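Local coordinates for phytase (Debaryomyces castellii, PDB 2GFI), which probably catalyses the stepwise release of phosphate from phytate (inositol hexakisphosphate), starting at the 3-position, as a histidine acid phosphatase, at residues A[68-73]-A[166-171]; A[158-163]-A[328-333]; A[138-143]-A[173-178]. All coordinates share one frame; numbering follows the deposited sequence.

Interaction 1: residues A[68-73]-A[166-171]; sequences SRHGER and GRVYQT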
# COMPACT_ATOMS: atom_id res chain seq x y z
N SER A 68 28.05 -6.73 3.06
CA SER A 68 27.27 -5.67 2.49
C SER A 68 27.98 -5.05 1.27
O SER A 68 29.22 -4.89 1.27
CB SER A 68 27.03 -4.62 3.55
OG SER A 68 26.39 -3.52 2.98
N ARG A 69 27.21 -4.78 0.22
CA ARG A 69 27.67 -3.98 -0.91
C ARG A 69 27.67 -2.53 -0.44
O ARG A 69 27.06 -2.19 0.60
CB ARG A 69 26.68 -4.15 -2.06
CG ARG A 69 27.14 -3.58 -3.34
CD ARG A 69 26.09 -3.59 -4.40
NE ARG A 69 26.59 -2.97 -5.61
CZ ARG A 69 25.89 -2.86 -6.73
NH1 ARG A 69 24.66 -3.34 -6.80
NH2 ARG A 69 26.43 -2.28 -7.79
N HIS A 70 28.37 -1.66 -1.16
CA HIS A 70 28.20 -0.22 -0.94
C HIS A 70 26.73 0.10 -1.23
O HIS A 70 26.04 -0.68 -1.92
CB HIS A 70 29.09 0.58 -1.89
CG HIS A 70 28.91 0.22 -3.34
ND1 HIS A 70 27.85 0.66 -4.10
CD2 HIS A 70 29.67 -0.54 -4.16
CE1 HIS A 70 27.94 0.17 -5.32
NE2 HIS A 70 29.06 -0.54 -5.39
N GLY A 71 26.23 1.24 -0.72
CA GLY A 71 24.87 1.66 -1.09
C GLY A 71 24.80 2.24 -2.51
O GLY A 71 25.80 2.26 -3.23
N GLU A 72 23.60 2.71 -2.88
CA GLU A 72 23.37 3.38 -4.14
C GLU A 72 24.46 4.42 -4.40
O GLU A 72 24.92 5.10 -3.49
CB GLU A 72 21.99 4.05 -4.16
CG GLU A 72 20.81 3.08 -4.16
CD GLU A 72 20.35 2.60 -2.77
OE1 GLU A 72 21.15 2.57 -1.81
OE2 GLU A 72 19.18 2.24 -2.63
N ARG A 73 24.85 4.55 -5.65
CA ARG A 73 25.92 5.42 -6.04
C ARG A 73 25.59 6.12 -7.34
O ARG A 73 24.62 5.79 -8.05
CB ARG A 73 27.23 4.63 -6.16
CG ARG A 73 27.12 3.33 -6.97
CD ARG A 73 28.44 3.00 -7.57
NE ARG A 73 28.51 1.78 -8.34
CZ ARG A 73 28.37 1.75 -9.65
NH1 ARG A 73 28.11 2.86 -10.32
NH2 ARG A 73 28.47 0.62 -10.31
N GLY A 166 36.17 3.91 -2.14
CA GLY A 166 35.57 5.04 -1.45
C GLY A 166 34.10 4.81 -1.08
O GLY A 166 33.70 5.00 0.08
N ARG A 167 33.31 4.42 -2.08
CA ARG A 167 31.88 4.18 -1.89
C ARG A 167 31.65 3.06 -0.86
O ARG A 167 30.75 3.15 -0.06
CB ARG A 167 31.18 3.88 -3.25
CG ARG A 167 31.71 2.66 -3.95
CD ARG A 167 30.89 2.11 -5.14
NE ARG A 167 31.45 2.74 -6.29
CZ ARG A 167 31.97 2.18 -7.35
NH1 ARG A 167 31.99 0.88 -7.57
NH2 ARG A 167 32.44 2.99 -8.26
N VAL A 168 32.48 2.00 -0.89
CA VAL A 168 32.35 0.86 0.01
C VAL A 168 32.67 1.32 1.44
O VAL A 168 31.94 1.02 2.42
CB VAL A 168 33.32 -0.26 -0.38
CG1 VAL A 168 33.40 -1.30 0.69
CG2 VAL A 168 32.92 -0.93 -1.70
N TYR A 169 33.75 2.07 1.54
CA TYR A 169 34.23 2.53 2.80
C TYR A 169 33.19 3.45 3.41
O TYR A 169 32.92 3.39 4.62
CB TYR A 169 35.57 3.27 2.64
CG TYR A 169 35.94 3.97 3.92
CD1 TYR A 169 36.55 3.28 4.98
CD2 TYR A 169 35.64 5.31 4.09
CE1 TYR A 169 36.87 3.93 6.18
CE2 TYR A 169 35.93 5.94 5.27
CZ TYR A 169 36.56 5.26 6.29
OH TYR A 169 36.84 5.95 7.42
N GLN A 170 32.62 4.31 2.58
CA GLN A 170 31.64 5.27 3.07
C GLN A 170 30.38 4.54 3.54
O GLN A 170 29.84 4.84 4.57
CB GLN A 170 31.32 6.34 2.02
CG GLN A 170 30.47 7.43 2.58
CD GLN A 170 30.42 8.63 1.68
OE1 GLN A 170 30.17 8.49 0.49
NE2 GLN A 170 30.64 9.83 2.26
N THR A 171 29.97 3.54 2.79
CA THR A 171 28.88 2.69 3.20
C THR A 171 29.12 2.17 4.62
O THR A 171 28.23 2.27 5.47
CB THR A 171 28.72 1.56 2.23
OG1 THR A 171 28.35 2.12 0.98
CG2 THR A 171 27.51 0.69 2.59
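His70, just after strand 59-69, lies alongside Arg167 of helix 166-180. Its CB rests 3.3 Å from Thr171 OG1, with Arg167 O close by. CG turns in between the backbone N and the carbonyl carbon (chi1 54°), which sets the ring between two arginine chains: the Arg167 chain lies over one face, and Arg69 CG over the other. At the rim, CD2 meets Val168 CG2 at 4.1 Å. His70 ND1 donates a nearly straight bond to Gly71 O, 2.7 Å away in the ring plane. That bond fixes the ring's rotation and directs NE2 toward the edge of the Arg73 guanidinium. The loop belongs to the RHGxRxP signature of histidine acid phosphatases, and His70 is the predicted nucleophile; NE2 is probably the attacking atom, with the arginines gathered for phosphate as in relatives. The guanidinium of Arg167, swung round by a bend at chi3 (93°), carries Arg73 NE over its face, 3.6 Å from Arg167 CZ, while NH2 is salt-bridged to Glu119. Thr171 OG1 ties the loop to the helix: it accepts from Gly71 N at 2.9 Å and donates to Arg167 O at 2.8 Å, reaching that oxygen from the face opposite Thr171 N.

Interaction 2: residues A[158-163]-A[328-333]; sequences LPVFTS and LSFTHD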
# COMPACT_ATOMS: atom_id res chain seq x y z
N LEU A 158 33.41 -1.85 18.24
CA LEU A 158 32.82 -2.49 17.07
C LEU A 158 33.85 -2.45 15.97
O LEU A 158 34.28 -1.37 15.58
CB LEU A 158 31.55 -1.76 16.63
CG LEU A 158 30.80 -2.34 15.44
CD1 LEU A 158 30.08 -3.66 15.82
CD2 LEU A 158 29.84 -1.25 14.85
N PRO A 159 34.30 -3.62 15.50
CA PRO A 159 35.16 -3.68 14.33
C PRO A 159 34.31 -3.61 13.04
O PRO A 159 33.16 -4.12 12.96
CB PRO A 159 35.87 -5.03 14.46
CG PRO A 159 34.90 -5.87 15.25
CD PRO A 159 34.04 -4.96 16.08
N VAL A 160 34.86 -2.95 12.03
CA VAL A 160 34.17 -2.87 10.76
C VAL A 160 35.21 -3.31 9.75
O VAL A 160 36.35 -2.97 9.88
CB VAL A 160 33.58 -1.45 10.52
CG1 VAL A 160 33.12 -1.27 9.12
CG2 VAL A 160 32.41 -1.17 11.49
N PHE A 161 34.84 -4.14 8.80
CA PHE A 161 35.76 -4.53 7.77
C PHE A 161 35.18 -4.01 6.46
O PHE A 161 34.00 -4.25 6.14
CB PHE A 161 35.98 -6.05 7.78
CG PHE A 161 36.36 -6.58 9.14
CD1 PHE A 161 37.69 -6.75 9.47
CD2 PHE A 161 35.39 -6.80 10.09
CE1 PHE A 161 38.05 -7.18 10.74
CE2 PHE A 161 35.74 -7.21 11.36
CZ PHE A 161 37.08 -7.42 11.68
N THR A 162 36.00 -3.26 5.75
CA THR A 162 35.61 -2.69 4.50
C THR A 162 36.78 -2.71 3.53
O THR A 162 37.92 -2.66 3.96
CB THR A 162 35.13 -1.24 4.71
OG1 THR A 162 34.83 -0.68 3.43
CG2 THR A 162 36.22 -0.38 5.24
N SER A 163 36.50 -2.79 2.23
CA SER A 163 37.55 -2.59 1.24
C SER A 163 37.83 -1.09 1.12
O SER A 163 37.13 -0.28 1.72
CB SER A 163 37.20 -3.21 -0.13
OG SER A 163 36.55 -2.26 -0.95
N LEU A 328 30.90 -7.30 10.36
CA LEU A 328 30.42 -6.31 9.42
C LEU A 328 31.47 -6.11 8.33
O LEU A 328 32.53 -5.50 8.57
CB LEU A 328 30.14 -4.99 10.14
CG LEU A 328 29.27 -5.06 11.39
CD1 LEU A 328 29.24 -3.72 12.09
CD2 LEU A 328 27.84 -5.52 11.04
N SER A 329 31.16 -6.60 7.13
CA SER A 329 32.06 -6.57 5.99
C SER A 329 31.35 -5.90 4.83
O SER A 329 30.21 -6.23 4.52
CB SER A 329 32.46 -7.99 5.55
OG SER A 329 33.10 -8.66 6.59
N PHE A 330 32.09 -5.02 4.17
CA PHE A 330 31.60 -4.15 3.13
C PHE A 330 32.51 -4.28 1.93
O PHE A 330 33.71 -4.15 2.07
CB PHE A 330 31.58 -2.72 3.63
CG PHE A 330 30.62 -2.51 4.73
CD1 PHE A 330 29.32 -2.13 4.45
CD2 PHE A 330 31.00 -2.76 6.05
CE1 PHE A 330 28.41 -1.98 5.47
CE2 PHE A 330 30.10 -2.62 7.07
CZ PHE A 330 28.80 -2.23 6.78
N THR A 331 31.93 -4.53 0.77
CA THR A 331 32.70 -4.78 -0.42
C THR A 331 31.80 -4.53 -1.65
O THR A 331 30.82 -3.83 -1.53
CB THR A 331 33.32 -6.19 -0.36
OG1 THR A 331 34.19 -6.39 -1.48
CG2 THR A 331 32.25 -7.28 -0.47
N HIS A 332 32.15 -5.05 -2.83
CA HIS A 332 31.41 -4.74 -4.04
C HIS A 332 30.42 -5.85 -4.37
O HIS A 332 30.46 -6.93 -3.80
CB HIS A 332 32.37 -4.59 -5.23
CG HIS A 332 33.30 -3.42 -5.11
ND1 HIS A 332 34.51 -3.50 -4.45
CD2 HIS A 332 33.21 -2.16 -5.60
CE1 HIS A 332 35.13 -2.33 -4.53
NE2 HIS A 332 34.35 -1.50 -5.21
N ASP A 333 29.53 -5.60 -5.32
CA ASP A 333 28.60 -6.62 -5.76
C ASP A 333 29.36 -7.84 -6.26
O ASP A 333 28.98 -9.00 -5.96
CB ASP A 333 27.65 -6.08 -6.84
CG ASP A 333 28.36 -5.38 -7.99
OD1 ASP A 333 29.60 -5.20 -7.98
OD2 ASP A 333 27.73 -4.94 -8.97
O HOH W 1 32.52 -6.56 12.57
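With CG set anti to the carbonyl carbon in both Phe161 (chi1 -52°) and Phe330 (chi1 -66°), each ring turns an edge to a backbone oxygen of the other strand. Phe161 CD2 lies 3.5 Å from Leu328 O, and Phe330 CD2 3.4 Å from Phe161 O. The strands run parallel in the central sheet of the histidine phosphatase fold, joined by Phe161 N to Leu328 O (2.7 Å), Phe330 N to Phe161 O and Ser163 N to Phe330 O; a water bridges Pro159 O and Leu328 N. Leu328 CD1 packs against both methyls of Leu158, and Val160 CG1 touches Phe330 CE2 at 3.9 Å. Thr162 OG1, anti to the backbone N (chi1 176°), lies 3.8 Å from Phe330 CB and donates to a lone pair of Ser163 O at 2.9 Å. With an alanine here, Ser163 O would probably lose that donor and a gap open beside Phe330 CB. The following His332 and Asp333 form the acid-phosphatase HD pair, Asp333 as predicted proton donor. Helix 166-180 covers the face bearing Val160, Thr162 and Phe330, while Tyr443 and Tyr446 meet the Phe161 ring edge-to-face on the other; strands 189-194 and 59-69 flank the pair.

Interaction 3: residues A[138-143]-A[173-178]; sequences MKHGIA and QYFARG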
# COMPACT_ATOMS: atom_id res chain seq x y z
N MET A 138 22.97 3.93 6.38
CA MET A 138 22.63 4.40 7.72
C MET A 138 21.36 3.71 8.28
O MET A 138 21.38 3.19 9.38
CB MET A 138 22.50 5.92 7.74
CG MET A 138 22.40 6.54 9.15
SD MET A 138 22.72 8.34 9.29
CE MET A 138 24.42 8.30 9.75
N LYS A 139 20.28 3.67 7.51
CA LYS A 139 19.01 3.06 7.98
C LYS A 139 19.22 1.58 8.24
O LYS A 139 18.60 1.02 9.17
CB LYS A 139 17.89 3.21 6.95
CG LYS A 139 17.42 4.60 6.72
CD LYS A 139 16.22 4.57 5.76
CE LYS A 139 15.62 5.96 5.57
NZ LYS A 139 14.91 6.02 4.26
N HIS A 140 20.04 0.95 7.39
CA HIS A 140 20.39 -0.45 7.53
C HIS A 140 21.13 -0.67 8.87
O HIS A 140 20.79 -1.58 9.62
CB HIS A 140 21.23 -0.95 6.35
CG HIS A 140 21.53 -2.43 6.42
ND1 HIS A 140 22.46 -3.05 5.62
CD2 HIS A 140 21.02 -3.40 7.23
CE1 HIS A 140 22.51 -4.34 5.91
NE2 HIS A 140 21.63 -4.58 6.88
N GLY A 141 22.13 0.15 9.16
CA GLY A 141 22.85 0.07 10.42
C GLY A 141 21.89 0.14 11.59
O GLY A 141 21.97 -0.68 12.47
N ILE A 142 20.97 1.11 11.60
CA ILE A 142 19.99 1.24 12.66
C ILE A 142 19.19 -0.04 12.85
O ILE A 142 19.03 -0.52 13.95
CB ILE A 142 19.00 2.40 12.35
CG1 ILE A 142 19.71 3.76 12.30
CG2 ILE A 142 17.81 2.38 13.31
CD1 ILE A 142 18.75 4.96 11.90
N ALA A 143 18.67 -0.57 11.75
CA ALA A 143 17.81 -1.73 11.73
C ALA A 143 18.60 -2.92 12.23
O ALA A 143 18.07 -3.80 12.91
CB ALA A 143 17.32 -2.00 10.28
N GLN A 173 30.81 3.22 6.98
CA GLN A 173 30.78 4.28 7.99
C GLN A 173 29.38 4.75 8.25
O GLN A 173 29.04 5.05 9.39
CB GLN A 173 31.62 5.49 7.54
CG GLN A 173 33.10 5.13 7.44
CD GLN A 173 33.60 4.51 8.72
OE1 GLN A 173 33.78 3.29 8.80
NE2 GLN A 173 33.77 5.32 9.73
N TYR A 174 28.56 4.85 7.21
CA TYR A 174 27.17 5.20 7.43
C TYR A 174 26.45 4.09 8.17
O TYR A 174 25.68 4.36 9.05
CB TYR A 174 26.47 5.56 6.13
CG TYR A 174 26.62 7.01 5.82
CD1 TYR A 174 27.72 7.48 5.12
CD2 TYR A 174 25.68 7.93 6.25
CE1 TYR A 174 27.87 8.84 4.82
CE2 TYR A 174 25.79 9.28 5.95
CZ TYR A 174 26.91 9.73 5.24
OH TYR A 174 27.06 11.08 4.96
N PHE A 175 26.73 2.84 7.80
CA PHE A 175 26.18 1.72 8.47
C PHE A 175 26.56 1.75 9.95
O PHE A 175 25.68 1.64 10.80
CB PHE A 175 26.69 0.43 7.85
CG PHE A 175 26.15 -0.80 8.52
CD1 PHE A 175 25.04 -1.46 8.00
CD2 PHE A 175 26.72 -1.27 9.71
CE1 PHE A 175 24.52 -2.57 8.64
CE2 PHE A 175 26.20 -2.40 10.36
CZ PHE A 175 25.11 -3.04 9.83
N ALA A 176 27.86 1.90 10.24
CA ALA A 176 28.37 1.89 11.60
C ALA A 176 27.74 3.01 12.39
O ALA A 176 27.39 2.83 13.57
CB ALA A 176 29.89 1.98 11.62
N ARG A 177 27.54 4.16 11.73
CA ARG A 177 26.90 5.28 12.38
C ARG A 177 25.43 4.99 12.66
O ARG A 177 24.91 5.36 13.72
CB ARG A 177 27.03 6.54 11.56
CG ARG A 177 28.43 7.11 11.57
CD ARG A 177 28.59 8.26 10.59
NE ARG A 177 29.98 8.70 10.53
CZ ARG A 177 30.49 9.61 11.35
NH1 ARG A 177 29.74 10.13 12.31
NH2 ARG A 177 31.77 9.96 11.22
N GLY A 178 24.75 4.34 11.72
CA GLY A 178 23.39 3.96 12.01
C GLY A 178 23.39 3.00 13.19
O GLY A 178 22.54 3.09 14.08
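Helices 133-148 and 166-180 run in roughly the same direction and cross at -39°, their local axes 6.4 Å apart, with Gly141 CA 4.2 Å from Phe175 CA. Two glycines permit this approach: a CB on Gly141 would collide with Phe175 O, and one on Gly178 with Met138 O. Backbone meets backbone instead, through CA-H...O contacts from Gly141 CA to Phe175 O (3.3 Å) and from Gly178 CA to Met138 O (3.4 Å), with further ones from Met138 CA to Tyr174 O and from Ile142 CA to Gly178 O. Ile142 CG1 also lies against Gly178 O. Phe175 reaches across to two residues of the other helix. A fully extended chi1 (180°) swings the ring away from the backbone N and lays it over Gly141, whose CA makes a CH-pi contact with one face. The ring's CE1 edge points at the middle of the His140 imidazole, a T-shaped pair with centroids 5.0 Å apart and planes at 88°. Parallel helices, a right-handed crossing of this size and a set of CA-H...O contacts are the features of the GAS-right helix pair, best known from membrane proteins; here it joins two helices on one side of the catalytic domain's sheet. Beyond the glycines, Met138 bends about its CG-SD bond and brings CE over to the other helix, where it sits 3.6 Å from Arg177 CB and 3.7 Å from Tyr174 CD2. Tyr174 OH is hydrogen-bonded to Asp182 N of the third subunit, and Met138 packs on Ile142 of that subunit, so this side of the pair borders a subunit interface. The Phe175 ring also meets Phe330 of the sheet and Phe144 of helix 133-148 edge-to-face, and touches Leu66 of strand 59-69.

How the interactions relate
Helix 166-180 ties the three contacts together: its first turns take part in interaction 1, its later ones in interaction 3, and strand 158-163 of interaction 2 directly precedes it. Along the chain the segments come in the order 68-73, 138-143, 158-163, 166-171, 173-178, 328-333, so the contacts interlock. The centres of interactions 1 and 2 are about 9 Å apart, and interaction 3 lies about 12 Å from each. Strands 59-69 and 326-331 are neighbours in the sheet, joined by Ser68 N to Ser329 O at 2.7 Å; their ends thus deliver the predicted nucleophile and proton donor to one site. Behind it, Leu328 CD2 meets Phe175 CE2 at 3.6 Å, linking sheet to helix pair.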